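Local coordinates for protein CrataBL (Crataeva tapia, PDB 4IHZ) that inhibits trypsin, probably inhibits factor Xa more strongly, and probably also acts as a lectin that binds glucose and N-acetylglucosamine, at residues Q30-R42 with S92-T104. Sequence-based numbering, arbitrary orientation.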
ATOM      1  N   GLN A  30      -3.521 -11.238   5.139  1.00 24.17           N
ATOM      2  CA  GLN A  30      -4.654 -10.633   5.806  1.00 24.73           C
ATOM      3  C   GLN A  30      -5.639 -10.063   4.794  1.00 25.25           C
ATOM      4  O   GLN A  30      -5.244  -9.532   3.749  1.00 25.12           O
ATOM      5  CB  GLN A  30      -4.152  -9.460   6.660  1.00 24.75           C
ATOM      6  CG  GLN A  30      -3.114  -9.908   7.658  1.00 26.00           C
ATOM      7  CD  GLN A  30      -3.713 -10.819   8.700  1.00 30.11           C
ATOM      8  OE1 GLN A  30      -4.769 -10.515   9.264  1.00 34.06           O
ATOM      9  NE2 GLN A  30      -3.057 -11.950   8.957  1.00 33.16           N
ATOM     10  N   PRO A  31      -6.934 -10.146   5.099  1.00 25.78           N
ATOM     11  CA  PRO A  31      -7.963  -9.594   4.193  1.00 26.55           C
ATOM     12  C   PRO A  31      -7.947  -8.069   4.140  1.00 24.95           C
ATOM     13  O   PRO A  31      -8.335  -7.475   3.134  1.00 25.88           O
ATOM     14  CB  PRO A  31      -9.284 -10.097   4.798  1.00 27.33           C
ATOM     15  CG  PRO A  31      -8.954 -10.328   6.257  1.00 27.86           C
ATOM     16  CD  PRO A  31      -7.527 -10.840   6.262  1.00 27.55           C
ATOM     17  N   SER A  32      -7.534  -7.456   5.253  1.00 24.93           N
ATOM     18  CA  SER A  32      -7.386  -6.013   5.389  1.00 24.03           C
ATOM     19  C   SER A  32      -6.602  -5.821   6.678  1.00 23.35           C
ATOM     20  O   SER A  32      -6.502  -6.734   7.523  1.00 23.61           O
ATOM     21  CB  SER A  32      -8.737  -5.285   5.484  1.00 25.91           C
ATOM     22  OG  SER A  32      -9.458  -5.712   6.625  1.00 28.60           O
ATOM     23  N   CYS A  33      -6.041  -4.632   6.824  1.00 22.65           N
ATOM     24  CA  CYS A  33      -5.259  -4.295   8.002  1.00 23.13           C
ATOM     25  C   CYS A  33      -5.637  -2.896   8.437  1.00 22.83           C
ATOM     26  O   CYS A  33      -4.893  -1.950   8.186  1.00 24.14           O
ATOM     27  CB  CYS A  33      -3.773  -4.324   7.681  1.00 22.89           C
ATOM     28  SG  CYS A  33      -3.164  -5.973   7.208  1.00 25.71           S
ATOM     29  N   PRO A  34      -6.777  -2.765   9.124  1.00 23.55           N
ATOM     30  CA  PRO A  34      -7.272  -1.449   9.504  1.00 23.69           C
ATOM     31  C   PRO A  34      -6.367  -0.731  10.499  1.00 22.20           C
ATOM     32  O   PRO A  34      -6.449   0.488  10.586  1.00 22.39           O
ATOM     33  CB  PRO A  34      -8.639  -1.732  10.136  1.00 24.82           C
ATOM     34  CG  PRO A  34      -8.700  -3.185  10.329  1.00 27.09           C
ATOM     35  CD  PRO A  34      -7.713  -3.851   9.461  1.00 25.05           C
ATOM     36  N   LEU A  35      -5.527  -1.477  11.228  1.00 20.15           N
ATOM     37  CA  LEU A  35      -4.679  -0.858  12.260  1.00 20.44           C
ATOM     38  C   LEU A  35      -3.385  -1.626  12.434  1.00 19.69           C
ATOM     39  O   LEU A  35      -3.188  -2.325  13.424  1.00 21.84           O
ATOM     40  CB  LEU A  35      -5.448  -0.762  13.583  1.00 21.14           C
ATOM     41  CG  LEU A  35      -4.841   0.299  14.505  1.00 22.21           C
ATOM     42  CD1 LEU A  35      -5.481   1.642  14.221  1.00 24.36           C
ATOM     43  CD2 LEU A  35      -5.090  -0.108  15.953  1.00 26.70           C
ATOM     44  N   ASP A  36      -2.498  -1.457  11.464  1.00 18.33           N
ATOM     45  CA  ASP A  36      -1.271  -2.239  11.438  1.00 16.43           C
ATOM     46  C   ASP A  36      -0.219  -1.460  12.227  1.00 15.81           C
ATOM     47  O   ASP A  36       0.462  -0.594  11.690  1.00 16.23           O
ATOM     48  CB  ASP A  36      -0.834  -2.460   9.988  1.00 16.56           C
ATOM     49  CG  ASP A  36       0.333  -3.437   9.865  1.00 17.87           C
ATOM     50  OD1 ASP A  36       0.325  -4.486  10.557  1.00 19.45           O
ATOM     51  OD2 ASP A  36       1.278  -3.155   9.065  1.00 17.02           O
ATOM     52  N   LEU A  37      -0.127  -1.782  13.513  1.00 16.48           N
ATOM     53  CA  LEU A  37       0.756  -1.074  14.437  1.00 15.83           C
ATOM     54  C   LEU A  37       2.212  -1.333  14.138  1.00 16.44           C
ATOM     55  O   LEU A  37       2.556  -2.312  13.467  1.00 15.95           O
ATOM     56  CB  LEU A  37       0.458  -1.545  15.873  1.00 16.53           C
ATOM     57  CG  LEU A  37      -0.956  -1.293  16.351  1.00 19.31           C
ATOM     58  CD1 LEU A  37      -1.055  -2.057  17.662  1.00 22.00           C
ATOM     59  CD2 LEU A  37      -1.251   0.201  16.548  1.00 21.45           C
ATOM     60  N   ILE A  38       3.082  -0.479  14.684  1.00 15.46           N
ATOM     61  CA  ILE A  38       4.518  -0.722  14.595  1.00 16.21           C
ATOM     62  C   ILE A  38       4.905  -1.154  16.008  1.00 16.39           C
ATOM     63  O   ILE A  38       4.835  -0.341  16.952  1.00 16.86           O
ATOM     64  CB  ILE A  38       5.284   0.588  14.237  1.00 15.30           C
ATOM     65  CG1 ILE A  38       4.842   1.163  12.877  1.00 17.88           C
ATOM     66  CG2 ILE A  38       6.817   0.350  14.268  1.00 17.42           C
ATOM     67  CD1 ILE A  38       5.038   0.210  11.726  1.00 18.47           C
ATOM     68  N   THR A  39       5.285  -2.417  16.170  1.00 15.94           N
ATOM     69  CA  THR A  39       5.500  -2.966  17.506  1.00 16.69           C
ATOM     70  C   THR A  39       6.949  -3.350  17.737  1.00 16.22           C
ATOM     71  O   THR A  39       7.699  -3.625  16.790  1.00 16.52           O
ATOM     72  CB  THR A  39       4.595  -4.173  17.818  1.00 18.75           C
ATOM     73  OG1 THR A  39       4.791  -5.169  16.814  1.00 18.67           O
ATOM     74  CG2 THR A  39       3.103  -3.714  17.843  1.00 21.65           C
ATOM     75  N   GLN A  40       7.340  -3.411  18.994  1.00 16.98           N
ATOM     76  CA  GLN A  40       8.702  -3.648  19.353  1.00 17.12           C
ATOM     77  C   GLN A  40       9.008  -5.136  19.481  1.00 17.84           C
ATOM     78  O   GLN A  40       8.233  -5.899  20.061  1.00 19.28           O
ATOM     79  CB  GLN A  40       9.001  -2.917  20.672  1.00 18.06           C
ATOM     80  CG  GLN A  40      10.500  -2.861  20.967  1.00 18.31           C
ATOM     81  CD  GLN A  40      10.813  -2.034  22.165  1.00 20.56           C
ATOM     82  OE1 GLN A  40      10.047  -2.006  23.150  1.00 21.75           O
ATOM     83  NE2 GLN A  40      11.954  -1.366  22.125  1.00 19.21           N
ATOM     84  N   LEU A  41      10.133  -5.550  18.924  1.00 16.48           N
ATOM     85  CA  LEU A  41      10.525  -6.956  19.003  1.00 17.17           C
ATOM     86  C   LEU A  41      11.400  -7.152  20.224  1.00 19.46           C
ATOM     87  O   LEU A  41      12.604  -6.920  20.188  1.00 19.91           O
ATOM     88  CB  LEU A  41      11.326  -7.307  17.744  1.00 17.08           C
ATOM     89  CG  LEU A  41      10.614  -7.137  16.404  1.00 20.89           C
ATOM     90  CD1 LEU A  41      11.503  -7.630  15.282  1.00 23.46           C
ATOM     91  CD2 LEU A  41       9.375  -7.963  16.402  1.00 25.37           C
ATOM     92  N   ARG A  42      10.764  -7.498  21.350  1.00 19.65           N
ATOM     93  CA  ARG A  42      11.446  -7.459  22.651  1.00 23.08           C
ATOM     94  C   ARG A  42      12.089  -8.727  23.189  1.00 24.53           C
ATOM     95  O   ARG A  42      13.127  -8.666  23.871  1.00 25.70           O
ATOM     96  CB  ARG A  42      10.431  -7.004  23.684  1.00 22.76           C
ATOM     97  CG  ARG A  42      10.132  -5.570  23.610  1.00 22.00           C
ATOM     98  CD  ARG A  42       9.443  -5.185  24.874  1.00 25.53           C
ATOM     99  NE  ARG A  42       8.154  -5.842  24.927  1.00 24.65           N
ATOM    100  CZ  ARG A  42       7.411  -5.841  26.032  1.00 26.50           C
ATOM    101  NH1 ARG A  42       7.908  -5.227  27.131  1.00 29.56           N
ATOM    102  NH2 ARG A  42       6.206  -6.433  26.018  1.00 24.16           N
ATOM    103  N   SER A  92      -9.646   3.422  19.715  1.00 30.78           N
ATOM    104  CA  SER A  92     -10.178   3.469  21.098  1.00 32.66           C
ATOM    105  C   SER A  92      -9.602   2.319  21.941  1.00 32.44           C
ATOM    106  O   SER A  92      -9.368   2.474  23.145  1.00 32.64           O
ATOM    107  CB  SER A  92     -11.719   3.507  21.143  1.00 35.02           C
ATOM    108  OG  SER A  92     -12.270   2.297  20.660  1.00 39.85           O
ATOM    109  N   ILE A  93      -9.348   1.180  21.296  1.00 31.60           N
ATOM    110  CA  ILE A  93      -8.773  -0.006  21.949  1.00 32.03           C
ATOM    111  C   ILE A  93      -7.400   0.351  22.546  1.00 29.35           C
ATOM    112  O   ILE A  93      -7.025  -0.145  23.597  1.00 28.91           O
ATOM    113  CB  ILE A  93      -8.573  -1.188  20.929  1.00 32.34           C
ATOM    114  CG1 ILE A  93      -9.912  -1.600  20.312  1.00 35.15           C
ATOM    115  CG2 ILE A  93      -7.869  -2.379  21.599  1.00 36.14           C
ATOM    116  CD1 ILE A  93     -10.621  -2.808  20.925  1.00 43.25           C
ATOM    117  N   HIS A  94      -6.682   1.244  21.872  1.00 26.86           N
ATOM    118  CA  HIS A  94      -5.371   1.657  22.313  1.00 24.84           C
ATOM    119  C   HIS A  94      -5.379   3.004  23.010  1.00 25.80           C
ATOM    120  O   HIS A  94      -4.322   3.559  23.304  1.00 25.66           O
ATOM    121  CB  HIS A  94      -4.390   1.613  21.112  1.00 23.30           C
ATOM    122  CG  HIS A  94      -4.238   0.245  20.545  1.00 23.64           C
ATOM    123  ND1 HIS A  94      -5.094  -0.258  19.587  1.00 26.76           N
ATOM    124  CD2 HIS A  94      -3.359  -0.748  20.824  1.00 25.15           C
ATOM    125  CE1 HIS A  94      -4.731  -1.494  19.283  1.00 27.87           C
ATOM    126  NE2 HIS A  94      -3.693  -1.822  20.036  1.00 25.82           N
ATOM    127  N   ARG A  95      -6.579   3.482  23.363  1.00 27.32           N
ATOM    128  CA  ARG A  95      -6.760   4.766  24.063  1.00 29.69           C
ATOM    129  C   ARG A  95      -6.072   5.963  23.418  1.00 29.44           C
ATOM    130  O   ARG A  95      -5.515   6.814  24.112  1.00 30.62           O
ATOM    131  CB  ARG A  95      -6.300   4.660  25.505  1.00 30.79           C
ATOM    132  CG  ARG A  95      -7.120   3.742  26.365  1.00 37.12           C
ATOM    133  CD  ARG A  95      -6.602   3.832  27.774  1.00 47.07           C
ATOM    134  NE  ARG A  95      -7.092   5.011  28.513  1.00 54.14           N
ATOM    135  CZ  ARG A  95      -6.361   5.706  29.392  1.00 57.01           C
ATOM    136  NH1 ARG A  95      -5.093   5.362  29.638  1.00 56.92           N
ATOM    137  NH2 ARG A  95      -6.896   6.745  30.026  1.00 58.36           N
ATOM    138  N   GLY A  96      -6.079   6.020  22.090  1.00 27.66           N
ATOM    139  CA  GLY A  96      -5.711   7.257  21.420  1.00 26.78           C
ATOM    140  C   GLY A  96      -5.051   7.014  20.088  1.00 24.02           C
ATOM    141  O   GLY A  96      -5.291   5.984  19.434  1.00 24.71           O
ATOM    142  N   LEU A  97      -4.226   7.974  19.699  1.00 23.00           N
ATOM    143  CA  LEU A  97      -3.554   7.907  18.402  1.00 20.61           C
ATOM    144  C   LEU A  97      -2.469   6.867  18.475  1.00 20.04           C
ATOM    145  O   LEU A  97      -1.815   6.691  19.496  1.00 19.08           O
ATOM    146  CB  LEU A  97      -2.913   9.253  18.033  1.00 21.31           C
ATOM    147  CG  LEU A  97      -3.826  10.496  17.990  1.00 23.81           C
ATOM    148  CD1 LEU A  97      -3.046  11.822  17.834  1.00 25.74           C
ATOM    149  CD2 LEU A  97      -4.902  10.365  16.936  1.00 26.48           C
ATOM    150  N   VAL A  98      -2.267   6.215  17.340  1.00 18.47           N
ATOM    151  CA  VAL A  98      -1.219   5.189  17.164  1.00 17.03           C
ATOM    152  C   VAL A  98      -0.562   5.362  15.812  1.00 17.52           C
ATOM    153  O   VAL A  98      -1.191   5.838  14.860  1.00 17.63           O
ATOM    154  CB  VAL A  98      -1.780   3.733  17.303  1.00 16.63           C
ATOM    155  CG1 VAL A  98      -2.357   3.519  18.685  1.00 19.36           C
ATOM    156  CG2 VAL A  98      -2.891   3.435  16.279  1.00 17.78           C
ATOM    157  N   VAL A  99       0.710   5.014  15.757  1.00 14.73           N
ATOM    158  CA  VAL A  99       1.399   4.909  14.429  1.00 15.79           C
ATOM    159  C   VAL A  99       0.910   3.654  13.758  1.00 15.59           C
ATOM    160  O   VAL A  99       0.839   2.605  14.386  1.00 17.48           O
ATOM    161  CB  VAL A  99       2.916   4.891  14.606  1.00 15.72           C
ATOM    162  CG1 VAL A  99       3.608   4.764  13.229  1.00 16.53           C
ATOM    163  CG2 VAL A  99       3.423   6.184  15.256  1.00 17.10           C
ATOM    164  N   THR A 100       0.625   3.732  12.454  1.00 15.49           N
ATOM    165  CA  THR A 100       0.301   2.500  11.686  1.00 15.03           C
ATOM    166  C   THR A 100       0.934   2.575  10.331  1.00 14.97           C
ATOM    167  O   THR A 100       1.409   3.633   9.917  1.00 16.37           O
ATOM    168  CB  THR A 100      -1.194   2.290  11.463  1.00 15.67           C
ATOM    169  OG1 THR A 100      -1.664   3.282  10.528  1.00 17.73           O
ATOM    170  CG2 THR A 100      -1.980   2.431  12.791  1.00 17.47           C
ATOM    171  N   THR A 101       0.878   1.450   9.627  1.00 15.68           N
ATOM    172  CA  THR A 101       1.189   1.526   8.217  1.00 14.72           C
ATOM    173  C   THR A 101      -0.125   1.808   7.454  1.00 16.66           C
ATOM    174  O   THR A 101      -1.146   2.112   8.052  1.00 16.76           O
ATOM    175  CB  THR A 101       1.849   0.229   7.688  1.00 15.41           C
ATOM    176  OG1 THR A 101       0.910  -0.836   7.806  1.00 16.15           O
ATOM    177  CG2 THR A 101       3.153  -0.139   8.516  1.00 15.84           C
ATOM    178  N   GLY A 102      -0.103   1.735   6.128  1.00 14.74           N
ATOM    179  CA  GLY A 102      -1.328   1.869   5.376  1.00 16.73           C
ATOM    180  C   GLY A 102      -1.629   3.313   4.988  1.00 16.63           C
ATOM    181  O   GLY A 102      -2.745   3.609   4.516  1.00 19.91           O
ATOM    182  N   GLY A 103      -0.647   4.191   5.146  1.00 17.18           N
ATOM    183  CA  GLY A 103      -0.764   5.589   4.741  1.00 19.14           C
ATOM    184  C   GLY A 103      -0.619   5.826   3.247  1.00 19.81           C
ATOM    185  O   GLY A 103      -0.573   4.903   2.434  1.00 19.12           O
ATOM    186  N   THR A 104      -0.558   7.106   2.885  1.00 20.49           N
ATOM    187  CA  THR A 104      -0.473   7.495   1.471  1.00 22.50           C
ATOM    188  C   THR A 104       0.662   8.516   1.359  1.00 21.56           C
ATOM    189  O   THR A 104       0.737   9.431   2.193  1.00 22.23           O
ATOM    190  CB  THR A 104      -1.837   8.070   1.007  1.00 23.70           C
ATOM    191  OG1 THR A 104      -2.830   7.045   1.113  1.00 24.90           O
ATOM    192  CG2 THR A 104      -1.782   8.487  -0.462  1.00 25.45           C
TER
HETATM  193  O   HOH W   1      -3.138   0.504   9.291  1.00 20.18           O
HETATM  194  O   HOH W   2       2.069   1.592  16.412  1.00 19.11           O
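With its carboxylate swung trans to the main-chain nitrogen (chi1 -172°), Asp36 meets Thr101, whose hydroxyl sits between its own nitrogen and carbonyl carbon (chi1 64°). Thr101 OG1 donates to Asp36 OD2 at 2.7 Å, on the anti lone pair, while Thr101 N reaches Asp36 O at 2.9 Å, in the carbonyl plane. One residue thus grips the other through both side chain and backbone, and the bond from Asn23 N to Asp36 OD1 further fixes the carboxylate.

Two waters extend the polar seam: one accepts from Asp36 N and donates to the carbonyls of Cys33 and Thr101, and the other links Ile38 N to Val99 O. Beside this seam the contact is apolar. Leu35 and Leu37 bring methyls obliquely against the His94 ring, Leu35 CD2 lying 3.6 Å from His94 CE1 and Leu37 CD1 3.6 Å from His94 NE2. Their other methyls share Val98 CG2, with Leu37 CD2 at 3.6 Å. Ile38 instead sets CD1 across Thr101 CG2, 3.7 Å apart. His94 ND1 is held by Ser91.

The example illustrates how a beta-trefoil, probably of the Kunitz inhibitor family, joins two separate antiparallel strand pairs, 19-21/38-40 and 87-91/96-100. Strand 38-40, whose Ile38 touches Val99, and the residues just before it meet strand 96-100 and its flanks, and strand 148-151 packs against both through Leu149, Tyr148 and Pro151.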